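Local coordinates for protein ubiquitin-conjugating enzyme (Plasmodium falciparum 3D7, PDB 2H2Y) that probably serves as an E2 ubiquitin-conjugating enzyme, this chain being the UBC domain cut from a longer protein that is probably membrane-bound, at residues A[104-109]-A[127-132]. Residues are numbered along the deposited sequence; the frame is centred on the assembly and turned at random.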
loop_
_atom_site.group_PDB
_atom_site.type_symbol
_atom_site.label_atom_id
_atom_site.label_comp_id
_atom_site.label_asym_id
_atom_site.label_seq_id
_atom_site.Cartn_x
_atom_site.Cartn_y
_atom_site.Cartn_z
ATOM N N ILE A 104 -8.842 -7.973 -1.359
ATOM C CA ILE A 104 -9.571 -6.748 -1.626
ATOM C C ILE A 104 -10.145 -6.810 -3.031
ATOM O O ILE A 104 -9.427 -7.031 -4.011
ATOM C CB ILE A 104 -8.653 -5.512 -1.511
ATOM C CG1 ILE A 104 -7.908 -5.543 -0.182
ATOM C CG2 ILE A 104 -9.473 -4.240 -1.581
ATOM C CD1 ILE A 104 -6.913 -4.437 -0.036
ATOM N N CYS A 105 -11.450 -6.635 -3.131
ATOM C CA CYS A 105 -12.074 -6.659 -4.433
ATOM C C CYS A 105 -12.037 -5.237 -4.948
ATOM O O CYS A 105 -12.894 -4.418 -4.603
ATOM C CB CYS A 105 -13.517 -7.154 -4.336
ATOM S SG CYS A 105 -14.303 -7.392 -5.937
ATOM N N LEU A 106 -11.024 -4.944 -5.756
ATOM C CA LEU A 106 -10.865 -3.612 -6.324
ATOM C C LEU A 106 -10.303 -3.737 -7.731
ATOM O O LEU A 106 -9.259 -4.356 -7.943
ATOM C CB LEU A 106 -9.925 -2.777 -5.454
ATOM C CG LEU A 106 -10.143 -1.265 -5.507
ATOM C CD1 LEU A 106 -11.503 -0.933 -4.907
ATOM C CD2 LEU A 106 -9.046 -0.548 -4.746
ATOM N N SER A 107 -11.011 -3.148 -8.689
ATOM C CA SER A 107 -10.622 -3.195 -10.091
ATOM C C SER A 107 -9.171 -2.794 -10.307
ATOM O O SER A 107 -8.448 -3.419 -11.088
ATOM C CB SER A 107 -11.528 -2.271 -10.902
ATOM O OG SER A 107 -11.404 -0.932 -10.452
ATOM N N VAL A 108 -8.759 -1.747 -9.597
ATOM C CA VAL A 108 -7.408 -1.203 -9.685
ATOM C C VAL A 108 -6.295 -2.212 -9.433
ATOM O O VAL A 108 -5.229 -2.132 -10.035
ATOM C CB VAL A 108 -7.210 -0.056 -8.687
ATOM C CG1 VAL A 108 -5.943 0.685 -9.022
ATOM C CG2 VAL A 108 -8.414 0.877 -8.702
ATOM N N LEU A 109 -6.537 -3.153 -8.534
ATOM C CA LEU A 109 -5.531 -4.149 -8.201
ATOM C C LEU A 109 -5.469 -5.309 -9.178
ATOM O O LEU A 109 -4.617 -6.189 -9.042
ATOM C CB LEU A 109 -5.784 -4.679 -6.793
ATOM C CG LEU A 109 -5.648 -3.603 -5.716
ATOM C CD1 LEU A 109 -6.036 -4.147 -4.355
ATOM C CD2 LEU A 109 -4.219 -3.120 -5.707
ATOM N N ILE A 127 -8.271 3.476 0.913
ATOM C CA ILE A 127 -8.735 4.264 2.058
ATOM C C ILE A 127 -10.092 4.910 1.809
ATOM O O ILE A 127 -10.913 4.994 2.721
ATOM C CB ILE A 127 -7.773 5.410 2.432
ATOM C CG1 ILE A 127 -6.339 4.908 2.568
ATOM C CG2 ILE A 127 -8.216 6.018 3.741
ATOM C CD1 ILE A 127 -6.074 4.148 3.819
ATOM N N SER A 128 -10.331 5.384 0.590
ATOM C CA SER A 128 -11.610 6.023 0.308
ATOM C C SER A 128 -12.686 4.962 0.144
ATOM O O SER A 128 -13.864 5.219 0.391
ATOM C CB SER A 128 -11.535 6.912 -0.945
ATOM O OG SER A 128 -11.423 6.152 -2.129
ATOM N N MET A 129 -12.283 3.764 -0.263
ATOM C CA MET A 129 -13.242 2.682 -0.420
ATOM C C MET A 129 -13.800 2.356 0.958
ATOM O O MET A 129 -14.996 2.085 1.106
ATOM C CB MET A 129 -12.568 1.445 -0.992
ATOM C CG MET A 129 -13.480 0.255 -1.091
ATOM S SD MET A 129 -12.523 -1.210 -1.346
ATOM C CE MET A 129 -12.048 -1.555 0.326
ATOM N N LEU A 130 -12.924 2.380 1.962
ATOM C CA LEU A 130 -13.331 2.106 3.334
ATOM C C LEU A 130 -14.282 3.187 3.826
ATOM O O LEU A 130 -15.170 2.915 4.626
ATOM C CB LEU A 130 -12.111 2.012 4.257
ATOM C CG LEU A 130 -11.236 0.760 4.094
ATOM C CD1 LEU A 130 -10.050 0.819 5.039
ATOM C CD2 LEU A 130 -12.065 -0.477 4.365
ATOM N N SER A 131 -14.105 4.415 3.354
ATOM C CA SER A 131 -14.998 5.491 3.755
ATOM C C SER A 131 -16.249 5.413 2.883
ATOM O O SER A 131 -16.246 5.840 1.728
ATOM C CB SER A 131 -14.313 6.844 3.581
ATOM O OG SER A 131 -13.103 6.886 4.315
ATOM N N SER A 132 -17.312 4.837 3.439
ATOM C CA SER A 132 -18.586 4.681 2.742
ATOM C C SER A 132 -19.475 3.675 3.481
ATOM O O SER A 132 -18.978 2.743 4.121
ATOM C CB SER A 132 -18.349 4.214 1.304
#
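Neither a ring nor any other flat side-chain group takes part where M129 meets I104 and L106, so there are no faces or edges to stack; a bent thioether lies against two branched aliphatic chains. M129 reaches out from the last turn of helix 119-130 with CG anti to the backbone N (chi1 176°), and the chain then bends through rotation about CG-SD (chi3 82°). That bend turns SD toward L106 and carries CE toward I104. SD faces the CD1 methyl of L106, the two atoms 3.7 Å apart, with the two side chains running past each other in opposite directions. CE swings on toward I104, crossing that side chain at a slant, and ends 4.2 Å from its CG2. The I104 CG2 methyl also sits 4.3 Å from M129 SD, so it lies alongside the SD-CE bond, almost equally far from its two atoms. Beside this contact, I126, one residue before the 127-132 segment, touches both I104 and L106, and I104 also touches F88 of strand 85-88.

Each segment has its own local bonds. L109 N donates to L106 O at 3.0 Å, closing the 3-10 turn just beyond the contact. At the helix end, I127 O receives weak bonds from both N and OG of S131, where the chain leaves helical geometry.

Between I104 and L106 lies C105, which has been seen in an interchain disulfide and whose side chain does not touch the 127-132 segment. Its setting is consistent with the active-site loop of the UBC fold. Chemically, then, this surface contact is small and nondirectional: dispersion and hydrophobic burial, with no charge or hydrogen bond between the segments, where the residues flanking the cysteine meet the last turn of the helix.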